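Long-range contacts in intracellular growth locus, subunit C (Francisella tularensis subsp. tularensis, PDB 2QWU), which is a pathogenicity-island protein that probably supports growth of the bacterium inside host cells and is thought to belong to its secretion machinery: residues Glu16-Cys27 against Ser72-Pro80; Leu183-Pro191 against Gly201-Ala209. The protein carries 2 engineered substitutions. All blocks are in the same frame, centred on the assembly; numbering follows the deposited sequence.

Interaction 1: Glu16-Cys27 against Ser72-Pro80; sequences ETIHVRTDPTAC and SVIRMSITP. Engineered in segment 72-80: Met-76 (natural residue Leu).
The guanidinium groups of Arg-21 and Arg-75 meet with their planes 67° apart, NH2 of Arg-75 over one face of Arg-21 and NH1 of Arg-21 over one face of Arg-75. NH2 of Arg-21 comes to 2.8 Å from NH2 of Arg-75; both are donors, so this is no hydrogen bond, and the exact placing of the two guanidinium groups is doubtful. The pair belongs to an antiparallel strand pairing, 18-21 with 72-79, and the long chains run side by side from the same face of the sheet. The His-19 ring lies beside them: NE of Arg-21 and NH2 of Arg-75 are at its edge, as is CB of Ser-77, 3.9 Å from His-19 CD2. Polar residues suit this partly exposed side; Ile-18, Val-20, Ile-78 and the engineered Met-76, a selenomethionine, occupy the buried one.

Paired backbone bonds join Ile-18 to Ile-78 and Val-20 to Met-76, and Thr-22 N adds one to Ile-74 O. On its other side strand 72-79 has a classic beta bulge, where Ile-74 and Arg-75 both face Thr-90 of strand 86-96. The hydroxyls of Thr-17 and Thr-79 hydrogen-bond at the opposite end. Past Thr-22 the two segments part, and a water fills in, donating to Val-73 O and to Thr-22 OG1, 2.7 Å away; that hydroxyl itself donates to Asp-23 O.

Interaction 2: Leu183-Pro191 against Gly201-Ala209; sequences LTTSQGSLP and GVAKIGYIA
Gly-188 O receives two backbone donors from the facing segment, Ile-205 N at 2.7 Å and Gly-206 N at 3.1 Å. Both come from the same face, each about 35° out of the carbonyl plane; the second meets the oxygen at a sharper angle and is less straight at its hydrogen. This forked grip lies next to a beta hairpin, strands 189-193 and 200-204, in which Leu-190 and Ala-203 form a hydrogen-bonded pair: Leu-190 N gives to Ala-203 O, and Ala-203 N returns a bond to Leu-190 O. Pro-191 pairs with Val-202 at a non-hydrogen-bonded position, where its lack of an N-H costs the hairpin nothing.

The turn before Gly-188 is held partly by its own side chains. Thr-185 OG1 accepts from Gln-187 N in an ST turn and is also hydrogen-bonded to Glu-147 O, while NE2 of Gln-187 gives a 3.0 Å bond to Ser-189 O, which lies in the amide plane. Ser-186 O and Tyr-207 O, two acceptors that cannot bond each other, are joined by a bridging water that donates to both, 2.7 Å from Ser-186 O and 3.0 Å from Tyr-207 O.

Apolar contacts fill the remainder. The Ile-205 CG1 branch lies between the backbone N and the carbonyl carbon (chi1 64°), which carries CD1 to within 3.9 Å of Thr-185 CG2 and 4.0 Å of Leu-190 CD1. Glycine suits position 188 because Ile-208 CG1 rests 3.7 Å from its CA, in the space a side chain would take.

Since main-chain groups make all the direct hydrogen bonds across the contact, and water spans the wider gap, the pairing depends more on backbone course than on polar side chains.

Overall arrangement
From the N terminus, after helix 9-14 comes strand 18-21, the first strand, and interaction 1 closes a loop of 44 residues, including strands 37-43 and 46-47, when strand 71-79 arrives beside it. Much later, after strand 173-184, the chain leaves the main sheet and enters the small hairpin of interaction 2, which closes over only nine residues near the C terminus. The two contacts are therefore in series, neither nested nor crossed. Their centres lie about 16 Å apart, yet they touch: Ile-78 CD1 is 3.4 Å from Leu-190 CD1, and Ile-18 CD1 packs on Ala-203 CB. The C-terminal hairpin thus lies against the buried side of the N-terminal strand pair.

Interaction 1: Glu16-Cys27 against Ser72-Pro80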
loop_
_atom_site.group_PDB
_atom_site.type_symbol
_atom_site.label_atom_id
_atom_site.label_comp_id
_atom_site.label_asym_id
_atom_site.label_seq_id
_atom_site.Cartn_x
_atom_site.Cartn_y
_atom_site.Cartn_z
ATOM N N GLU A 16 -2.057 -4.692 -18.872
ATOM C CA GLU A 16 -1.609 -3.326 -18.851
ATOM C C GLU A 16 -1.206 -2.987 -17.409
ATOM O O GLU A 16 -1.574 -3.690 -16.471
ATOM C CB GLU A 16 -2.805 -2.461 -19.266
ATOM C CG GLU A 16 -2.534 -0.968 -19.502
ATOM C CD GLU A 16 -3.811 -0.166 -19.868
ATOM O OE1 GLU A 16 -4.787 -0.756 -20.370
ATOM O OE2 GLU A 16 -3.818 1.071 -19.649
ATOM N N THR A 17 -0.482 -1.890 -17.237
ATOM C CA THR A 17 -0.140 -1.417 -15.898
ATOM C C THR A 17 -1.411 -1.151 -15.052
ATOM O O THR A 17 -2.408 -0.599 -15.555
ATOM C CB THR A 17 0.672 -0.127 -16.009
ATOM O OG1 THR A 17 1.914 -0.441 -16.616
ATOM C CG2 THR A 17 0.967 0.477 -14.608
ATOM N N ILE A 18 -1.374 -1.566 -13.775
ATOM C CA ILE A 18 -2.492 -1.372 -12.858
ATOM C C ILE A 18 -2.007 -0.255 -11.965
ATOM O O ILE A 18 -0.825 -0.248 -11.505
ATOM C CB ILE A 18 -2.754 -2.665 -12.019
ATOM C CG1 ILE A 18 -3.260 -3.783 -12.944
ATOM C CG2 ILE A 18 -3.784 -2.401 -10.932
ATOM C CD1 ILE A 18 -3.556 -5.050 -12.207
ATOM N N HIS A 19 -2.885 0.700 -11.723
ATOM C CA HIS A 19 -2.519 1.845 -10.940
ATOM C C HIS A 19 -3.653 2.175 -9.982
ATOM O O HIS A 19 -4.820 2.209 -10.374
ATOM C CB HIS A 19 -2.265 3.057 -11.870
ATOM C CG HIS A 19 -1.757 4.275 -11.159
ATOM N ND1 HIS A 19 -2.560 5.345 -10.850
ATOM C CD2 HIS A 19 -0.506 4.605 -10.757
ATOM C CE1 HIS A 19 -1.827 6.302 -10.299
ATOM N NE2 HIS A 19 -0.581 5.883 -10.233
ATOM N N VAL A 20 -3.310 2.390 -8.727
ATOM C CA VAL A 20 -4.322 2.787 -7.756
ATOM C C VAL A 20 -3.812 4.022 -7.050
ATOM O O VAL A 20 -2.611 4.162 -6.739
ATOM C CB VAL A 20 -4.635 1.693 -6.677
ATOM C CG1 VAL A 20 -5.494 2.338 -5.560
ATOM C CG2 VAL A 20 -5.406 0.505 -7.306
ATOM N N ARG A 21 -4.715 4.931 -6.756
ATOM C CA ARG A 21 -4.324 6.128 -6.076
ATOM C C ARG A 21 -5.512 6.622 -5.277
ATOM O O ARG A 21 -6.658 6.636 -5.788
ATOM C CB ARG A 21 -3.924 7.152 -7.107
ATOM C CG ARG A 21 -3.821 8.574 -6.621
ATOM C CD ARG A 21 -4.197 9.415 -7.799
ATOM N NE ARG A 21 -3.355 9.050 -8.924
ATOM C CZ ARG A 21 -2.283 9.745 -9.276
ATOM N NH1 ARG A 21 -1.962 10.835 -8.581
ATOM N NH2 ARG A 21 -1.521 9.338 -10.285
ATOM N N THR A 22 -5.252 7.018 -4.042
ATOM C CA THR A 22 -6.296 7.530 -3.184
ATOM C C THR A 22 -5.834 8.887 -2.668
ATOM O O THR A 22 -4.683 9.290 -2.886
ATOM C CB THR A 22 -6.520 6.607 -1.923
ATOM O OG1 THR A 22 -5.448 6.804 -0.978
ATOM C CG2 THR A 22 -6.541 5.133 -2.347
ATOM N N ASP A 23 -6.726 9.602 -1.989
ATOM C CA ASP A 23 -6.328 10.859 -1.339
ATOM C C ASP A 23 -5.326 10.478 -0.198
ATOM O O ASP A 23 -5.438 9.411 0.401
ATOM C CB ASP A 23 -7.563 11.536 -0.769
ATOM C CG ASP A 23 -8.384 12.224 -1.841
ATOM O OD1 ASP A 23 -7.838 12.430 -2.967
ATOM O OD2 ASP A 23 -9.567 12.564 -1.568
ATOM N N PRO A 24 -4.322 11.336 0.102
ATOM C CA PRO A 24 -3.347 10.988 1.162
ATOM C C PRO A 24 -3.926 10.606 2.526
ATOM O O PRO A 24 -3.388 9.721 3.170
ATOM C CB PRO A 24 -2.458 12.228 1.266
ATOM C CG PRO A 24 -2.590 12.841 -0.085
ATOM C CD PRO A 24 -4.057 12.679 -0.439
ATOM N N THR A 25 -5.015 11.243 2.966
ATOM C CA THR A 25 -5.572 10.856 4.262
ATOM C C THR A 25 -6.912 10.147 4.066
ATOM O O THR A 25 -7.772 10.177 4.942
ATOM C CB THR A 25 -5.761 12.065 5.191
ATOM O OG1 THR A 25 -6.624 13.006 4.551
ATOM C CG2 THR A 25 -4.409 12.698 5.530
ATOM N N ALA A 26 -7.084 9.465 2.936
ATOM C CA ALA A 26 -8.337 8.760 2.690
ATOM C C ALA A 26 -8.646 7.707 3.770
ATOM O O ALA A 26 -9.825 7.397 3.999
ATOM C CB ALA A 26 -8.309 8.080 1.323
ATOM N N CYS A 27 -7.591 7.175 4.410
ATOM C CA CYS A 27 -7.741 6.128 5.441
ATOM C C CYS A 27 -8.457 6.617 6.716
ATOM O O CYS A 27 -8.843 5.798 7.557
ATOM C CB CYS A 27 -6.345 5.528 5.799
ATOM S SG CYS A 27 -5.152 6.676 6.526
ATOM N N SER A 72 -1.124 3.326 5.576
ATOM C CA SER A 72 -2.133 3.447 4.550
ATOM C C SER A 72 -1.350 3.185 3.248
ATOM O O SER A 72 -0.097 3.310 3.212
ATOM C CB SER A 72 -2.697 4.867 4.478
ATOM O OG SER A 72 -1.622 5.766 4.174
ATOM N N VAL A 73 -2.066 2.729 2.224
ATOM C CA VAL A 73 -1.442 2.601 0.891
ATOM C C VAL A 73 -2.104 3.721 0.085
ATOM O O VAL A 73 -3.318 3.680 -0.155
ATOM C CB VAL A 73 -1.719 1.250 0.231
ATOM C CG1 VAL A 73 -1.067 1.228 -1.130
ATOM C CG2 VAL A 73 -1.143 0.140 1.096
ATOM N N ILE A 74 -1.313 4.730 -0.276
ATOM C CA ILE A 74 -1.798 5.930 -0.987
ATOM C C ILE A 74 -1.724 5.792 -2.504
ATOM O O ILE A 74 -2.600 6.302 -3.219
ATOM C CB ILE A 74 -0.974 7.179 -0.531
ATOM C CG1 ILE A 74 -1.232 7.441 0.959
ATOM C CG2 ILE A 74 -1.344 8.404 -1.279
ATOM C CD1 ILE A 74 -0.099 8.277 1.610
ATOM N N ARG A 75 -0.674 5.122 -2.983
ATOM C CA ARG A 75 -0.535 4.893 -4.412
ATOM C C ARG A 75 0.213 3.631 -4.634
ATOM O O ARG A 75 1.080 3.233 -3.823
ATOM C CB ARG A 75 0.259 6.005 -5.084
ATOM C CG ARG A 75 -0.131 7.334 -4.635
ATOM C CD ARG A 75 0.850 8.391 -5.151
ATOM N NE ARG A 75 0.883 8.479 -6.605
ATOM C CZ ARG A 75 0.554 9.581 -7.297
ATOM N NH1 ARG A 75 0.144 10.696 -6.687
ATOM N NH2 ARG A 75 0.687 9.578 -8.612
HETATM N N MSE A 76 -0.148 2.975 -5.725
HETATM C CA MSE A 76 0.578 1.790 -6.078
HETATM C C MSE A 76 0.514 1.636 -7.570
HETATM O O MSE A 76 -0.517 1.919 -8.168
HETATM C CB MSE A 76 -0.000 0.540 -5.433
HETATM C CG MSE A 76 0.948 -0.592 -5.557
HETATM SE SE MSE A 76 0.382 -1.982 -4.506
HETATM C CE MSE A 76 1.753 -3.100 -4.867
ATOM N N SER A 77 1.624 1.200 -8.163
ATOM C CA SER A 77 1.687 0.970 -9.608
ATOM C C SER A 77 2.378 -0.366 -9.839
ATOM O O SER A 77 3.441 -0.664 -9.286
ATOM C CB SER A 77 2.421 2.139 -10.287
ATOM O OG SER A 77 2.617 1.879 -11.678
ATOM N N ILE A 78 1.717 -1.229 -10.577
ATOM C CA ILE A 78 2.270 -2.517 -10.890
ATOM C C ILE A 78 2.237 -2.743 -12.394
ATOM O O ILE A 78 1.160 -2.715 -13.025
ATOM C CB ILE A 78 1.471 -3.652 -10.240
ATOM C CG1 ILE A 78 1.348 -3.403 -8.738
ATOM C CG2 ILE A 78 2.156 -4.992 -10.582
ATOM C CD1 ILE A 78 0.396 -4.333 -8.069
ATOM N N THR A 79 3.408 -2.924 -12.974
ATOM C CA THR A 79 3.481 -3.218 -14.409
ATOM C C THR A 79 3.869 -4.686 -14.534
ATOM O O THR A 79 4.989 -5.062 -14.167
ATOM C CB THR A 79 4.496 -2.333 -15.065
ATOM O OG1 THR A 79 4.078 -0.981 -14.854
ATOM C CG2 THR A 79 4.581 -2.630 -16.590
ATOM N N PRO A 80 2.925 -5.515 -15.020
ATOM C CA PRO A 80 3.144 -6.946 -15.180
ATOM C C PRO A 80 4.410 -7.223 -15.959
ATOM O O PRO A 80 4.803 -6.448 -16.846
ATOM C CB PRO A 80 1.899 -7.409 -15.905
ATOM C CG PRO A 80 0.816 -6.503 -15.320
ATOM C CD PRO A 80 1.534 -5.153 -15.380
HETATM O O HOH W 1 -5.530 5.095 1.143
#

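Interaction 2: Leu183-Pro191 against Gly201-Ala209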
loop_
_atom_site.group_PDB
_atom_site.type_symbol
_atom_site.label_atom_id
_atom_site.label_comp_id
_atom_site.label_asym_id
_atom_site.label_seq_id
_atom_site.Cartn_x
_atom_site.Cartn_y
_atom_site.Cartn_z
ATOM N N LEU A 183 10.776 -1.743 -7.131
ATOM C CA LEU A 183 10.538 -2.950 -6.361
ATOM C C LEU A 183 9.974 -4.018 -7.287
ATOM O O LEU A 183 9.558 -3.733 -8.377
ATOM C CB LEU A 183 9.473 -2.663 -5.276
ATOM C CG LEU A 183 9.842 -1.712 -4.137
ATOM C CD1 LEU A 183 8.582 -1.380 -3.270
ATOM C CD2 LEU A 183 10.922 -2.394 -3.284
ATOM N N THR A 184 10.008 -5.260 -6.851
ATOM C CA THR A 184 9.366 -6.322 -7.616
ATOM C C THR A 184 8.878 -7.302 -6.537
ATOM O O THR A 184 8.929 -6.986 -5.360
ATOM C CB THR A 184 10.336 -6.985 -8.607
ATOM O OG1 THR A 184 9.608 -7.968 -9.360
ATOM C CG2 THR A 184 11.479 -7.660 -7.878
ATOM N N THR A 185 8.369 -8.458 -6.914
ATOM C CA THR A 185 7.903 -9.421 -5.896
ATOM C C THR A 185 7.939 -10.789 -6.587
ATOM O O THR A 185 7.882 -10.842 -7.799
ATOM C CB THR A 185 6.420 -9.113 -5.504
ATOM O OG1 THR A 185 5.915 -10.121 -4.591
ATOM C CG2 THR A 185 5.513 -9.138 -6.739
ATOM N N SER A 186 8.021 -11.888 -5.838
ATOM C CA SER A 186 7.959 -13.217 -6.465
ATOM C C SER A 186 6.523 -13.731 -6.565
ATOM O O SER A 186 6.271 -14.815 -7.132
ATOM C CB SER A 186 8.717 -14.254 -5.641
ATOM O OG SER A 186 9.960 -13.753 -5.247
ATOM N N GLN A 187 5.583 -12.987 -5.997
ATOM C CA GLN A 187 4.169 -13.390 -6.040
ATOM C C GLN A 187 3.732 -13.199 -7.490
ATOM O O GLN A 187 4.023 -12.160 -8.107
ATOM C CB GLN A 187 3.334 -12.526 -5.055
ATOM C CG GLN A 187 1.891 -12.892 -4.980
ATOM C CD GLN A 187 1.191 -12.273 -3.772
ATOM O OE1 GLN A 187 1.760 -12.222 -2.657
ATOM N NE2 GLN A 187 -0.053 -11.805 -3.970
ATOM N N GLY A 188 3.051 -14.199 -8.051
ATOM C CA GLY A 188 2.690 -14.115 -9.467
ATOM C C GLY A 188 1.374 -13.464 -9.843
ATOM O O GLY A 188 1.150 -13.134 -11.024
ATOM N N SER A 189 0.491 -13.272 -8.865
ATOM C CA SER A 189 -0.814 -12.665 -9.183
ATOM C C SER A 189 -1.376 -11.974 -7.948
ATOM O O SER A 189 -0.857 -12.141 -6.841
ATOM C CB SER A 189 -1.791 -13.759 -9.663
ATOM O OG SER A 189 -1.934 -14.733 -8.619
ATOM N N LEU A 190 -2.410 -11.162 -8.151
ATOM C CA LEU A 190 -3.050 -10.462 -7.059
ATOM C C LEU A 190 -4.560 -10.434 -7.308
ATOM O O LEU A 190 -5.001 -10.204 -8.431
ATOM C CB LEU A 190 -2.581 -8.984 -7.028
ATOM C CG LEU A 190 -1.169 -8.712 -6.459
ATOM C CD1 LEU A 190 -0.746 -7.300 -6.772
ATOM C CD2 LEU A 190 -1.155 -8.973 -4.958
ATOM N N PRO A 191 -5.376 -10.598 -6.253
ATOM C CA PRO A 191 -6.837 -10.532 -6.441
ATOM C C PRO A 191 -7.199 -9.030 -6.665
ATOM O O PRO A 191 -6.596 -8.133 -6.039
ATOM C CB PRO A 191 -7.395 -11.014 -5.090
ATOM C CG PRO A 191 -6.365 -11.831 -4.528
ATOM C CD PRO A 191 -5.057 -11.112 -4.904
ATOM N N GLY A 201 -11.504 -10.457 -10.072
ATOM C CA GLY A 201 -10.618 -11.096 -10.998
ATOM C C GLY A 201 -9.286 -11.314 -10.353
ATOM O O GLY A 201 -9.096 -11.064 -9.168
ATOM N N VAL A 202 -8.363 -11.804 -11.169
ATOM C CA VAL A 202 -7.003 -12.071 -10.723
ATOM C C VAL A 202 -6.076 -11.443 -11.740
ATOM O O VAL A 202 -6.110 -11.805 -12.929
ATOM C CB VAL A 202 -6.743 -13.589 -10.670
ATOM C CG1 VAL A 202 -5.221 -13.857 -10.372
ATOM C CG2 VAL A 202 -7.654 -14.219 -9.610
ATOM N N ALA A 203 -5.238 -10.518 -11.296
ATOM C CA ALA A 203 -4.313 -9.891 -12.194
ATOM C C ALA A 203 -3.012 -10.683 -12.159
ATOM O O ALA A 203 -2.389 -10.788 -11.105
ATOM C CB ALA A 203 -4.057 -8.518 -11.739
ATOM N N LYS A 204 -2.604 -11.237 -13.297
ATOM C CA LYS A 204 -1.337 -11.962 -13.382
ATOM C C LYS A 204 -0.259 -10.880 -13.492
ATOM O O LYS A 204 -0.329 -9.978 -14.363
ATOM C CB LYS A 204 -1.347 -12.876 -14.627
ATOM C CG LYS A 204 -0.046 -13.625 -14.924
ATOM C CD LYS A 204 0.448 -14.574 -13.809
ATOM C CE LYS A 204 1.351 -15.656 -14.444
ATOM N NZ LYS A 204 2.107 -15.101 -15.645
ATOM N N ILE A 205 0.720 -10.932 -12.607
ATOM C CA ILE A 205 1.768 -9.903 -12.613
ATOM C C ILE A 205 3.149 -10.429 -12.867
ATOM O O ILE A 205 4.044 -9.655 -13.131
ATOM C CB ILE A 205 1.792 -9.057 -11.296
ATOM C CG1 ILE A 205 2.154 -9.913 -10.070
ATOM C CG2 ILE A 205 0.391 -8.441 -11.090
ATOM C CD1 ILE A 205 2.211 -9.135 -8.773
ATOM N N GLY A 206 3.321 -11.749 -12.787
ATOM C CA GLY A 206 4.648 -12.271 -13.019
ATOM C C GLY A 206 4.660 -13.763 -13.217
ATOM O O GLY A 206 3.634 -14.388 -13.300
ATOM N N TYR A 207 5.864 -14.320 -13.244
ATOM C CA TYR A 207 6.067 -15.728 -13.442
ATOM C C TYR A 207 5.565 -16.545 -12.265
ATOM O O TYR A 207 5.773 -16.181 -11.116
ATOM C CB TYR A 207 7.574 -15.953 -13.670
ATOM C CG TYR A 207 8.000 -17.390 -13.650
ATOM C CD1 TYR A 207 7.597 -18.261 -14.649
ATOM C CD2 TYR A 207 8.810 -17.869 -12.617
ATOM C CE1 TYR A 207 7.996 -19.584 -14.627
ATOM C CE2 TYR A 207 9.213 -19.180 -12.563
ATOM C CZ TYR A 207 8.811 -20.040 -13.574
ATOM O OH TYR A 207 9.247 -21.348 -13.561
ATOM N N ILE A 208 4.829 -17.611 -12.558
ATOM C CA ILE A 208 4.370 -18.540 -11.506
ATOM C C ILE A 208 5.048 -19.898 -11.808
ATOM O O ILE A 208 4.734 -20.539 -12.810
ATOM C CB ILE A 208 2.826 -18.697 -11.512
ATOM C CG1 ILE A 208 2.195 -17.353 -11.107
ATOM C CG2 ILE A 208 2.388 -19.791 -10.504
ATOM C CD1 ILE A 208 0.736 -17.258 -11.416
ATOM N N ALA A 209 5.981 -20.317 -10.952
ATOM C CA ALA A 209 6.712 -21.580 -11.170
ATOM C C ALA A 209 5.808 -22.793 -11.173
ATOM O O ALA A 209 4.809 -22.807 -10.402
ATOM C CB ALA A 209 7.800 -21.751 -10.113
HETATM O O HOH W 2 5.160 -16.966 -8.247
HETATM O O HOH W 3 7.546 -14.366 -10.062
#